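Local atomic coordinates of ParA (Salmonella enterica subsp. enterica serovar Newport str. SL317, PDB entry 3EZF), a protein that probably binds and hydrolyses ATP to drive plasmid partition and, in its ADP-bound state, regulates transcription as a DNA-binding repressor. Residues A[114-119]-A[250-255]; A[150-155]-A[175-180]; A[271-276]-A[308-313]. One frame throughout, in Å; residues are numbered along the deposited sequence.

Contact 1: A[114-119]-A[250-255]; sequences IFVVNL and FIFIDT
Two neighbouring parallel strands, 114-116 and 250-254, pair at the centre of the six-stranded sheet of the P-loop ATPase domain, their short axes 27° apart. Three backbone bonds zip them together: Ile114 N to Ile251 O (2.8 Å), Ile253 N to Ile114 O (2.9 Å) and Val116 N to Ile253 O (3.1 Å). On the face bearing Ile114, Val116, Phe252 and Asp254, the Phe252 ring is clasped by two aliphatic side chains. Ile114 CD1 sits over one face as a CH-pi contact, 4.0 Å from the Phe252 ring centroid and offset toward the rim. Val116 CG2 meets the edge instead, 3.4 Å from Phe252 CD2. With Ile114 CG1 beside the backbone N (chi1 -63°) and the second torsion at 133°, CD1 is carried over the ring. On the reverse face, Phe115 CD1 approaches Ile253 CG2 at 4.2 Å. Asp254 ends a run of hydrophobic residues, as the Walker B aspartate does in this family; its carboxylate is held by Thr129 through OD1 and Ser160 through OD2. Around the pair, helix 261-267 packs on Phe115 and Thr255, strand 272-277 flanks 112-116, and strand 149-153 lies beyond 250-254.

Contact 2: A[150-155]-A[175-180]; sequences LVIDLD and ETAAQA
The flat groups of Asp153, its carbonyl and its carboxylate, serve different partners. Its carbonyl oxygen faces the helix start, with Ala177 CB 3.6 Å from Asp153 O, and also accepts a hydrogen bond from a water 2.9 Å away. Its carboxylate is engaged elsewhere: Asp155 N meets OD1 from above the carboxylate plane, 45° out of it, while OD2 bonds to Thr161. The bond from Asp155 N to Asp153 OD1, 3.2 Å long, makes an Asx turn that bends the chain as it leaves the strand. The methyl of Ala177 is the centre of the apolar packing. It is met by Leu154 CD2, 3.5 Å from Ala177 CB, and by Ile152 CG2 at 3.8 Å from the same Ala177 CB. The Ile152 branch that touches is the one anti to the backbone N; Leu154 CD1 spreads farther, to 4.4 Å from Ala178 CB. Strand 149-153 thus runs out into a turn that carries Asp153 and Asp155 and matches the A' motif of ParA-type ATPases, and helix 177-182 begins against that turn. The same water links the two parts, accepting from Ala178 N at 3.1 Å, so an amide of the first helical turn and the strand-end carbonyl share one solvent molecule in a buried place. Thr176 is the N-cap: its OG1 accepts from Gln179 N at 3.3 Å and is also hydrogen-bonded to Asp212. Beyond the methyl contacts, Ile206 of strand 203-206 touches both Ile152 and Ala177.

Contact 3: A[271-276]-A[308-313]; sequences DLLLTP and PRLSAS
Asp271 and Arg309 carry the charged part of this contact, a salt bridge in which Arg309 NH2 donates to Asp271 OD2 at 3.2 Å. The carboxylate oxygen lies at the guanidinium edge, near its plane, and offers its anti lone pair, yet the two flat groups are turned 68° apart, so one nitrogen meets one oxygen rather than a matched pair. A bend at chi3 (44°) brings the arginine end alongside the aspartate. A sulfate ion, probably from the crystallisation liquor, is bound about 5 Å from the Asp271 side chain.

Two of the three uncharged hydrogen bonds end on the carbonyl of Asp271. Ser311 N comes from above the carbonyl plane at 2.9 Å, whereas Ser311 OG lies in the plane on a lone pair, 3.1 Å from Asp271 O. This double grip ties the chain at Ser311 to Asp271. Strands 272-277 and 312-317 are adjacent and parallel, joined through helices 281-291 and 294-303 in a beta-alpha-beta crossover at the end of the sheet. In their pairing Leu273 N donates to Ala312 O at 3.0 Å, and a CA-H...O contact joins Ser313 CA to Leu273 O.

Apolar contacts fall on both faces. Leu272 CD2 lies against Ala312, 3.7 Å from its CB. Across the sheet, Leu310 CD1 reaches Leu273 CB at 3.7 Å; Leu273 also touches Leu294 of helix 294-303. At the outer edge the second subunit takes over: its Asp6 bonds to Ser313 OG, and its Val10 packs on Leu310.

How the contacts relate
All three contacts build on one parallel sheet, of strand order 203-206, 149-153, 250-254, 112-116, 272-277, 312-317. The centres of contacts 1 and 2 lie about 12 Å apart, those of contacts 1 and 3 about 9 Å, and those of contacts 2 and 3, which do not touch, about 19 Å. Backbone bonds probably join them, Phe252 N to Leu150 O on one flank and Leu274 N to Phe115 O on the other. Along the chain, contact 2 nests inside the loop closed by contact 1, and contact 3 follows. Asp254 and Asp153, in segments resembling the Walker B and A' motifs, end neighbouring strands; contact 3 meets the second subunit through several residues, contact 1 only through Leu119.

Contact 1: A[114-119]-A[250-255]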
ATOM      1  N   ILE A 114      12.321 -14.548  10.532  1.00 42.41           N
ATOM      2  CA  ILE A 114      11.871 -13.251  11.019  1.00 38.26           C
ATOM      3  C   ILE A 114      10.627 -12.716  10.312  1.00 39.16           C
ATOM      4  O   ILE A 114      10.674 -12.361   9.143  1.00 46.51           O
ATOM      5  CB  ILE A 114      13.011 -12.245  10.864  1.00 39.92           C
ATOM      6  CG1 ILE A 114      14.185 -12.677  11.748  1.00 41.33           C
ATOM      7  CG2 ILE A 114      12.527 -10.856  11.197  1.00 37.42           C
ATOM      8  CD1 ILE A 114      15.533 -12.637  11.058  1.00 33.93           C
ATOM      9  N   PHE A 115       9.514 -12.654  11.027  1.00 39.38           N
ATOM     10  CA  PHE A 115       8.276 -12.155  10.449  1.00 40.85           C
ATOM     11  C   PHE A 115       8.268 -10.645  10.594  1.00 43.90           C
ATOM     12  O   PHE A 115       8.126 -10.139  11.706  1.00 47.74           O
ATOM     13  CB  PHE A 115       7.071 -12.738  11.185  1.00 40.58           C
ATOM     14  CG  PHE A 115       5.759 -12.297  10.619  1.00 46.25           C
ATOM     15  CD1 PHE A 115       5.090 -13.077   9.679  1.00 47.95           C
ATOM     16  CD2 PHE A 115       5.226 -11.062  10.969  1.00 47.06           C
ATOM     17  CE1 PHE A 115       3.905 -12.625   9.091  1.00 48.41           C
ATOM     18  CE2 PHE A 115       4.049 -10.598  10.393  1.00 48.33           C
ATOM     19  CZ  PHE A 115       3.385 -11.379   9.451  1.00 49.33           C
ATOM     20  N   VAL A 116       8.416  -9.922   9.484  1.00 47.15           N
ATOM     21  CA  VAL A 116       8.432  -8.455   9.517  1.00 49.08           C
ATOM     22  C   VAL A 116       7.029  -7.862   9.450  1.00 49.58           C
ATOM     23  O   VAL A 116       6.318  -8.083   8.474  1.00 48.13           O
ATOM     24  CB  VAL A 116       9.248  -7.884   8.349  1.00 51.36           C
ATOM     25  CG1 VAL A 116       9.500  -6.400   8.559  1.00 53.00           C
ATOM     26  CG2 VAL A 116      10.555  -8.627   8.228  1.00 52.57           C
ATOM     27  N   VAL A 117       6.654  -7.106  10.487  1.00 53.76           N
ATOM     28  CA  VAL A 117       5.337  -6.469  10.599  1.00 56.70           C
ATOM     29  C   VAL A 117       5.235  -5.163   9.826  1.00 59.11           C
ATOM     30  O   VAL A 117       5.412  -4.089  10.387  1.00 60.75           O
ATOM     31  CB  VAL A 117       4.993  -6.187  12.073  1.00 54.93           C
ATOM     32  CG1 VAL A 117       3.724  -5.351  12.180  1.00 52.61           C
ATOM     33  CG2 VAL A 117       4.819  -7.496  12.808  1.00 55.80           C
ATOM     34  N   ASN A 118       4.928  -5.257   8.539  1.00 62.93           N
ATOM     35  CA  ASN A 118       4.821  -4.074   7.712  1.00 67.42           C
ATOM     36  C   ASN A 118       3.376  -3.661   7.531  1.00 70.73           C
ATOM     37  O   ASN A 118       2.610  -4.338   6.837  1.00 67.47           O
ATOM     38  CB  ASN A 118       5.442  -4.321   6.346  1.00 72.25           C
ATOM     39  CG  ASN A 118       5.953  -3.046   5.713  1.00 78.41           C
ATOM     40  OD1 ASN A 118       6.882  -2.414   6.235  1.00 73.79           O
ATOM     41  ND2 ASN A 118       5.342  -2.645   4.590  1.00 81.84           N
ATOM     42  N   LEU A 119       3.024  -2.536   8.150  1.00 72.50           N
ATOM     43  CA  LEU A 119       1.674  -2.000   8.089  1.00 74.86           C
ATOM     44  C   LEU A 119       1.592  -0.912   7.016  1.00 76.63           C
ATOM     45  O   LEU A 119       0.558  -0.732   6.368  1.00 78.07           O
ATOM     46  CB  LEU A 119       1.290  -1.430   9.458  1.00 74.56           C
ATOM     47  CG  LEU A 119      -0.203  -1.371   9.795  1.00 79.58           C
ATOM     48  CD1 LEU A 119      -0.375  -1.035  11.277  1.00 79.12           C
ATOM     49  CD2 LEU A 119      -0.905  -0.340   8.907  1.00 79.91           C
ATOM     50  N   PHE A 250      19.387 -16.417   7.931  1.00 41.28           N
ATOM     51  CA  PHE A 250      18.191 -15.626   8.244  1.00 42.87           C
ATOM     52  C   PHE A 250      17.174 -15.740   7.111  1.00 39.68           C
ATOM     53  O   PHE A 250      17.550 -15.829   5.940  1.00 42.20           O
ATOM     54  CB  PHE A 250      18.560 -14.140   8.409  1.00 39.37           C
ATOM     55  CG  PHE A 250      19.399 -13.839   9.622  1.00 42.86           C
ATOM     56  CD1 PHE A 250      20.277 -12.767   9.613  1.00 41.24           C
ATOM     57  CD2 PHE A 250      19.293 -14.605  10.782  1.00 45.31           C
ATOM     58  CE1 PHE A 250      21.032 -12.460  10.725  1.00 35.63           C
ATOM     59  CE2 PHE A 250      20.049 -14.303  11.909  1.00 41.26           C
ATOM     60  CZ  PHE A 250      20.920 -13.229  11.878  1.00 38.98           C
ATOM     61  N   ILE A 251      15.892 -15.740   7.461  1.00 33.20           N
ATOM     62  CA  ILE A 251      14.826 -15.795   6.465  1.00 35.69           C
ATOM     63  C   ILE A 251      13.732 -14.809   6.878  1.00 36.12           C
ATOM     64  O   ILE A 251      13.051 -15.026   7.875  1.00 37.46           O
ATOM     65  CB  ILE A 251      14.209 -17.222   6.338  1.00 37.86           C
ATOM     66  CG1 ILE A 251      15.224 -18.189   5.723  1.00 30.97           C
ATOM     67  CG2 ILE A 251      12.944 -17.173   5.485  1.00 35.88           C
ATOM     68  CD1 ILE A 251      14.660 -19.567   5.481  1.00 30.36           C
ATOM     69  N   PHE A 252      13.570 -13.721   6.124  1.00 37.57           N
ATOM     70  CA  PHE A 252      12.547 -12.726   6.447  1.00 34.90           C
ATOM     71  C   PHE A 252      11.260 -12.990   5.703  1.00 36.56           C
ATOM     72  O   PHE A 252      11.273 -13.561   4.620  1.00 44.08           O
ATOM     73  CB  PHE A 252      13.012 -11.311   6.103  1.00 35.29           C
ATOM     74  CG  PHE A 252      14.048 -10.767   7.036  1.00 38.53           C
ATOM     75  CD1 PHE A 252      15.400 -11.023   6.830  1.00 38.22           C
ATOM     76  CD2 PHE A 252      13.669 -10.013   8.138  1.00 40.61           C
ATOM     77  CE1 PHE A 252      16.358 -10.549   7.705  1.00 38.24           C
ATOM     78  CE2 PHE A 252      14.627  -9.526   9.032  1.00 42.20           C
ATOM     79  CZ  PHE A 252      15.975  -9.797   8.810  1.00 42.11           C
ATOM     80  N   ILE A 253      10.145 -12.564   6.281  1.00 36.67           N
ATOM     81  CA  ILE A 253       8.853 -12.742   5.647  1.00 35.67           C
ATOM     82  C   ILE A 253       8.081 -11.435   5.578  1.00 41.40           C
ATOM     83  O   ILE A 253       7.880 -10.768   6.597  1.00 41.75           O
ATOM     84  CB  ILE A 253       8.035 -13.786   6.387  1.00 32.00           C
ATOM     85  CG1 ILE A 253       8.722 -15.134   6.223  1.00 32.85           C
ATOM     86  CG2 ILE A 253       6.619 -13.864   5.818  1.00 29.04           C
ATOM     87  CD1 ILE A 253       8.237 -16.168   7.162  1.00 32.21           C
ATOM     88  N   ASP A 254       7.644 -11.099   4.361  1.00 46.12           N
ATOM     89  CA  ASP A 254       6.901  -9.875   4.046  1.00 47.27           C
ATOM     90  C   ASP A 254       5.446 -10.098   3.650  1.00 48.64           C
ATOM     91  O   ASP A 254       5.181 -10.859   2.722  1.00 47.37           O
ATOM     92  CB  ASP A 254       7.587  -9.172   2.883  1.00 50.38           C
ATOM     93  CG  ASP A 254       8.268  -7.913   3.291  1.00 53.58           C
ATOM     94  OD1 ASP A 254       8.732  -7.825   4.445  1.00 60.36           O
ATOM     95  OD2 ASP A 254       8.351  -7.010   2.447  1.00 53.31           O
ATOM     96  N   THR A 255       4.514  -9.423   4.333  1.00 53.41           N
ATOM     97  CA  THR A 255       3.086  -9.531   4.005  1.00 55.39           C
ATOM     98  C   THR A 255       2.305  -8.279   4.341  1.00 55.22           C
ATOM     99  O   THR A 255       2.663  -7.560   5.271  1.00 57.92           O
ATOM    100  CB  THR A 255       2.371 -10.639   4.759  1.00 53.02           C
ATOM    101  OG1 THR A 255       3.210 -11.790   4.849  1.00 53.60           O
ATOM    102  CG2 THR A 255       1.090 -11.003   4.013  1.00 57.55           C
TER

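Contact 2: A[150-155]-A[175-180]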
ATOM      1  N   LEU A 150      17.537 -14.627   3.249  1.00 42.23           N
ATOM      2  CA  LEU A 150      16.460 -14.869   2.295  1.00 40.25           C
ATOM      3  C   LEU A 150      15.249 -13.996   2.604  1.00 42.17           C
ATOM      4  O   LEU A 150      14.821 -13.887   3.764  1.00 40.99           O
ATOM      5  CB  LEU A 150      16.029 -16.330   2.323  1.00 39.71           C
ATOM      6  CG  LEU A 150      15.003 -16.706   1.249  1.00 38.17           C
ATOM      7  CD1 LEU A 150      15.684 -16.727  -0.106  1.00 36.15           C
ATOM      8  CD2 LEU A 150      14.399 -18.076   1.559  1.00 34.74           C
ATOM      9  N   VAL A 151      14.690 -13.375   1.570  1.00 39.12           N
ATOM     10  CA  VAL A 151      13.526 -12.527   1.775  1.00 40.25           C
ATOM     11  C   VAL A 151      12.346 -13.050   0.993  1.00 37.56           C
ATOM     12  O   VAL A 151      12.180 -12.727  -0.174  1.00 45.34           O
ATOM     13  CB  VAL A 151      13.778 -11.065   1.338  1.00 41.68           C
ATOM     14  CG1 VAL A 151      12.498 -10.255   1.524  1.00 37.21           C
ATOM     15  CG2 VAL A 151      14.899 -10.439   2.159  1.00 37.96           C
ATOM     16  N   ILE A 152      11.528 -13.864   1.638  1.00 35.68           N
ATOM     17  CA  ILE A 152      10.344 -14.426   1.004  1.00 34.02           C
ATOM     18  C   ILE A 152       9.237 -13.381   1.001  1.00 29.25           C
ATOM     19  O   ILE A 152       8.716 -13.000   2.044  1.00 29.11           O
ATOM     20  CB  ILE A 152       9.852 -15.684   1.758  1.00 31.49           C
ATOM     21  CG1 ILE A 152      10.863 -16.819   1.584  1.00 25.27           C
ATOM     22  CG2 ILE A 152       8.466 -16.071   1.265  1.00 24.76           C
ATOM     23  CD1 ILE A 152      10.890 -17.808   2.719  1.00 27.46           C
ATOM     24  N   ASP A 153       8.880 -12.937  -0.192  1.00 32.93           N
ATOM     25  CA  ASP A 153       7.850 -11.920  -0.391  1.00 41.14           C
ATOM     26  C   ASP A 153       6.460 -12.535  -0.497  1.00 43.72           C
ATOM     27  O   ASP A 153       6.134 -13.160  -1.510  1.00 45.44           O
ATOM     28  CB  ASP A 153       8.156 -11.143  -1.672  1.00 40.06           C
ATOM     29  CG  ASP A 153       7.335  -9.888  -1.812  1.00 42.60           C
ATOM     30  OD1 ASP A 153       6.601  -9.532  -0.865  1.00 41.95           O
ATOM     31  OD2 ASP A 153       7.443  -9.249  -2.882  1.00 45.91           O
ATOM     32  N   LEU A 154       5.649 -12.367   0.547  1.00 42.54           N
ATOM     33  CA  LEU A 154       4.289 -12.897   0.558  1.00 43.33           C
ATOM     34  C   LEU A 154       3.284 -11.736   0.525  1.00 47.06           C
ATOM     35  O   LEU A 154       2.090 -11.899   0.809  1.00 44.85           O
ATOM     36  CB  LEU A 154       4.057 -13.745   1.808  1.00 41.77           C
ATOM     37  CG  LEU A 154       3.923 -15.256   1.632  1.00 39.42           C
ATOM     38  CD1 LEU A 154       3.061 -15.551   0.430  1.00 37.27           C
ATOM     39  CD2 LEU A 154       5.284 -15.854   1.419  1.00 51.25           C
ATOM     40  N   ASP A 155       3.796 -10.552   0.205  1.00 52.72           N
ATOM     41  CA  ASP A 155       2.973  -9.358   0.097  1.00 54.76           C
ATOM     42  C   ASP A 155       2.431  -9.289  -1.324  1.00 58.28           C
ATOM     43  O   ASP A 155       3.194  -9.318  -2.294  1.00 53.43           O
ATOM     44  CB  ASP A 155       3.809  -8.120   0.379  1.00 55.18           C
ATOM     45  CG  ASP A 155       3.042  -6.844   0.170  1.00 57.91           C
ATOM     46  OD1 ASP A 155       3.635  -5.751   0.366  1.00 61.81           O
ATOM     47  OD2 ASP A 155       1.849  -6.931  -0.191  1.00 57.50           O
ATOM     48  N   GLU A 175       7.806 -17.611 -10.656  1.00 75.40           N
ATOM     49  CA  GLU A 175       7.447 -18.365  -9.467  1.00 68.51           C
ATOM     50  C   GLU A 175       7.327 -17.542  -8.186  1.00 65.41           C
ATOM     51  O   GLU A 175       8.331 -17.246  -7.535  1.00 65.32           O
ATOM     52  CB  GLU A 175       8.462 -19.492  -9.264  1.00 72.11           C
ATOM     53  CG  GLU A 175       8.022 -20.609  -8.320  1.00 71.76           C
ATOM     54  CD  GLU A 175       6.962 -21.495  -8.928  1.00 71.15           C
ATOM     55  OE1 GLU A 175       6.715 -22.602  -8.393  1.00 69.72           O
ATOM     56  OE2 GLU A 175       6.373 -21.077  -9.944  1.00 71.03           O
ATOM     57  N   THR A 176       6.103 -17.175  -7.822  1.00 56.62           N
ATOM     58  CA  THR A 176       5.892 -16.419  -6.603  1.00 47.51           C
ATOM     59  C   THR A 176       5.887 -17.394  -5.429  1.00 48.27           C
ATOM     60  O   THR A 176       5.777 -18.610  -5.613  1.00 48.53           O
ATOM     61  CB  THR A 176       4.551 -15.677  -6.613  1.00 52.58           C
ATOM     62  OG1 THR A 176       3.482 -16.627  -6.674  1.00 53.17           O
ATOM     63  CG2 THR A 176       4.470 -14.720  -7.799  1.00 48.39           C
ATOM     64  N   ALA A 177       6.019 -16.853  -4.220  1.00 48.20           N
ATOM     65  CA  ALA A 177       6.041 -17.648  -2.997  1.00 39.94           C
ATOM     66  C   ALA A 177       4.707 -18.368  -2.792  1.00 35.12           C
ATOM     67  O   ALA A 177       4.668 -19.537  -2.392  1.00 28.23           O
ATOM     68  CB  ALA A 177       6.351 -16.748  -1.804  1.00 38.15           C
ATOM     69  N   ALA A 178       3.616 -17.667  -3.070  1.00 31.85           N
ATOM     70  CA  ALA A 178       2.293 -18.254  -2.918  1.00 36.63           C
ATOM     71  C   ALA A 178       2.168 -19.474  -3.823  1.00 34.17           C
ATOM     72  O   ALA A 178       1.644 -20.508  -3.425  1.00 29.08           O
ATOM     73  CB  ALA A 178       1.229 -17.230  -3.257  1.00 36.58           C
ATOM     74  N   GLN A 179       2.673 -19.338  -5.042  1.00 37.65           N
ATOM     75  CA  GLN A 179       2.637 -20.414  -6.016  1.00 37.78           C
ATOM     76  C   GLN A 179       3.581 -21.553  -5.620  1.00 37.65           C
ATOM     77  O   GLN A 179       3.185 -22.723  -5.656  1.00 35.62           O
ATOM     78  CB  GLN A 179       2.996 -19.866  -7.393  1.00 42.53           C
ATOM     79  CG  GLN A 179       1.983 -18.851  -7.934  1.00 48.55           C
ATOM     80  CD  GLN A 179       2.522 -18.025  -9.104  1.00 53.07           C
ATOM     81  OE1 GLN A 179       1.887 -17.059  -9.538  1.00 53.84           O
ATOM     82  NE2 GLN A 179       3.697 -18.399  -9.613  1.00 53.09           N
ATOM     83  N   ALA A 180       4.810 -21.223  -5.226  1.00 36.12           N
ATOM     84  CA  ALA A 180       5.775 -22.243  -4.823  1.00 31.05           C
ATOM     85  C   ALA A 180       5.228 -23.113  -3.702  1.00 34.04           C
ATOM     86  O   ALA A 180       5.443 -24.326  -3.683  1.00 39.31           O
ATOM     87  CB  ALA A 180       7.054 -21.608  -4.399  1.00 30.65           C
TER
HETATM   88  O   HOH W   1       4.165 -14.651  -3.097  1.00 52.09           O

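Contact 3: A[271-276]-A[308-313]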
ATOM      1  N   ASP A 271       9.971 -17.436  14.179  1.00 48.39           N
ATOM      2  CA  ASP A 271      10.312 -17.514  15.588  1.00 52.67           C
ATOM      3  C   ASP A 271      10.577 -16.150  16.195  1.00 48.11           C
ATOM      4  O   ASP A 271      10.750 -16.026  17.406  1.00 47.90           O
ATOM      5  CB  ASP A 271      11.522 -18.445  15.805  1.00 59.33           C
ATOM      6  CG  ASP A 271      12.447 -18.493  14.608  1.00 61.14           C
ATOM      7  OD1 ASP A 271      12.758 -17.414  14.065  1.00 68.64           O
ATOM      8  OD2 ASP A 271      12.862 -19.606  14.216  1.00 55.06           O
ATOM      9  N   LEU A 272      10.577 -15.122  15.356  1.00 48.12           N
ATOM     10  CA  LEU A 272      10.824 -13.758  15.815  1.00 49.02           C
ATOM     11  C   LEU A 272       9.893 -12.764  15.103  1.00 47.88           C
ATOM     12  O   LEU A 272       9.828 -12.720  13.879  1.00 49.23           O
ATOM     13  CB  LEU A 272      12.305 -13.389  15.561  1.00 47.64           C
ATOM     14  CG  LEU A 272      12.983 -12.129  16.133  1.00 46.14           C
ATOM     15  CD1 LEU A 272      13.446 -11.231  15.000  1.00 46.34           C
ATOM     16  CD2 LEU A 272      12.045 -11.376  17.046  1.00 47.06           C
ATOM     17  N   LEU A 273       9.169 -11.969  15.879  1.00 47.62           N
ATOM     18  CA  LEU A 273       8.277 -10.971  15.314  1.00 50.81           C
ATOM     19  C   LEU A 273       9.029  -9.655  15.298  1.00 54.32           C
ATOM     20  O   LEU A 273       9.402  -9.142  16.347  1.00 56.32           O
ATOM     21  CB  LEU A 273       7.041 -10.803  16.182  1.00 52.90           C
ATOM     22  CG  LEU A 273       5.880 -10.104  15.481  1.00 52.63           C
ATOM     23  CD1 LEU A 273       5.223 -11.088  14.508  1.00 53.43           C
ATOM     24  CD2 LEU A 273       4.865  -9.645  16.500  1.00 54.33           C
ATOM     25  N   LEU A 274       9.259  -9.099  14.118  1.00 55.65           N
ATOM     26  CA  LEU A 274       9.970  -7.838  14.054  1.00 56.01           C
ATOM     27  C   LEU A 274       8.980  -6.740  13.682  1.00 56.30           C
ATOM     28  O   LEU A 274       8.547  -6.637  12.540  1.00 54.57           O
ATOM     29  CB  LEU A 274      11.121  -7.930  13.050  1.00 52.90           C
ATOM     30  CG  LEU A 274      12.121  -6.772  13.019  1.00 50.61           C
ATOM     31  CD1 LEU A 274      13.301  -7.142  12.153  1.00 53.64           C
ATOM     32  CD2 LEU A 274      11.452  -5.528  12.466  1.00 54.98           C
ATOM     33  N   THR A 275       8.619  -5.930  14.676  1.00 58.95           N
ATOM     34  CA  THR A 275       7.671  -4.841  14.496  1.00 60.91           C
ATOM     35  C   THR A 275       8.294  -3.457  14.410  1.00 66.96           C
ATOM     36  O   THR A 275       8.731  -2.892  15.407  1.00 68.57           O
ATOM     37  CB  THR A 275       6.654  -4.764  15.644  1.00 58.09           C
ATOM     38  OG1 THR A 275       5.910  -5.982  15.718  1.00 60.39           O
ATOM     39  CG2 THR A 275       5.692  -3.600  15.416  1.00 54.54           C
ATOM     40  N   PRO A 276       8.363  -2.900  13.207  1.00 70.96           N
ATOM     41  CA  PRO A 276       8.937  -1.562  13.103  1.00 75.60           C
ATOM     42  C   PRO A 276       7.758  -0.602  13.333  1.00 77.27           C
ATOM     43  O   PRO A 276       6.717  -0.728  12.684  1.00 76.94           O
ATOM     44  CB  PRO A 276       9.466  -1.536  11.673  1.00 73.70           C
ATOM     45  CG  PRO A 276       8.471  -2.376  10.949  1.00 74.39           C
ATOM     46  CD  PRO A 276       8.252  -3.537  11.883  1.00 73.59           C
ATOM     47  N   PRO A 308       2.251 -22.188  16.603  1.00 56.34           N
ATOM     48  CA  PRO A 308       3.236 -21.148  16.298  1.00 57.86           C
ATOM     49  C   PRO A 308       4.597 -21.347  16.968  1.00 55.03           C
ATOM     50  O   PRO A 308       4.686 -21.858  18.086  1.00 51.46           O
ATOM     51  CB  PRO A 308       2.534 -19.857  16.737  1.00 57.39           C
ATOM     52  CG  PRO A 308       1.547 -20.318  17.754  1.00 60.73           C
ATOM     53  CD  PRO A 308       1.022 -21.597  17.153  1.00 58.15           C
ATOM     54  N   ARG A 309       5.644 -20.954  16.247  1.00 53.39           N
ATOM     55  CA  ARG A 309       7.025 -21.048  16.707  1.00 52.58           C
ATOM     56  C   ARG A 309       7.453 -19.717  17.302  1.00 48.94           C
ATOM     57  O   ARG A 309       8.494 -19.626  17.939  1.00 41.28           O
ATOM     58  CB  ARG A 309       7.955 -21.349  15.535  1.00 55.12           C
ATOM     59  CG  ARG A 309       7.647 -22.621  14.759  1.00 64.98           C
ATOM     60  CD  ARG A 309       8.489 -22.699  13.483  1.00 68.12           C
ATOM     61  NE  ARG A 309       9.891 -22.318  13.707  1.00 72.24           N
ATOM     62  CZ  ARG A 309      10.800 -23.086  14.302  1.00 67.69           C
ATOM     63  NH1 ARG A 309      10.461 -24.289  14.736  1.00 64.14           N
ATOM     64  NH2 ARG A 309      12.041 -22.651  14.468  1.00 59.84           N
ATOM     65  N   LEU A 310       6.656 -18.682  17.059  1.00 48.57           N
ATOM     66  CA  LEU A 310       6.968 -17.351  17.549  1.00 49.54           C
ATOM     67  C   LEU A 310       7.509 -17.433  18.974  1.00 44.92           C
ATOM     68  O   LEU A 310       6.860 -17.979  19.847  1.00 52.34           O
ATOM     69  CB  LEU A 310       5.711 -16.483  17.485  1.00 53.40           C
ATOM     70  CG  LEU A 310       5.884 -14.973  17.629  1.00 54.22           C
ATOM     71  CD1 LEU A 310       7.009 -14.478  16.734  1.00 53.68           C
ATOM     72  CD2 LEU A 310       4.567 -14.315  17.258  1.00 56.60           C
ATOM     73  N   SER A 311       8.701 -16.899  19.211  1.00 43.14           N
ATOM     74  CA  SER A 311       9.303 -16.958  20.542  1.00 41.76           C
ATOM     75  C   SER A 311      10.121 -15.722  20.953  1.00 43.24           C
ATOM     76  O   SER A 311      10.722 -15.703  22.015  1.00 41.71           O
ATOM     77  CB  SER A 311      10.210 -18.165  20.620  1.00 40.89           C
ATOM     78  OG  SER A 311      11.281 -18.006  19.697  1.00 50.00           O
ATOM     79  N   ALA A 312      10.166 -14.704  20.110  1.00 43.33           N
ATOM     80  CA  ALA A 312      10.911 -13.501  20.422  1.00 43.34           C
ATOM     81  C   ALA A 312      10.221 -12.343  19.715  1.00 45.95           C
ATOM     82  O   ALA A 312       9.380 -12.558  18.845  1.00 43.11           O
ATOM     83  CB  ALA A 312      12.336 -13.637  19.936  1.00 40.43           C
ATOM     84  N   SER A 313      10.562 -11.117  20.088  1.00 47.24           N
ATOM     85  CA  SER A 313       9.956  -9.971  19.433  1.00 51.37           C
ATOM     86  C   SER A 313      10.833  -8.736  19.572  1.00 52.42           C
ATOM     87  O   SER A 313      11.499  -8.541  20.580  1.00 54.70           O
ATOM     88  CB  SER A 313       8.570  -9.694  20.012  1.00 47.80           C
ATOM     89  OG  SER A 313       8.682  -9.133  21.300  1.00 58.72           O
TER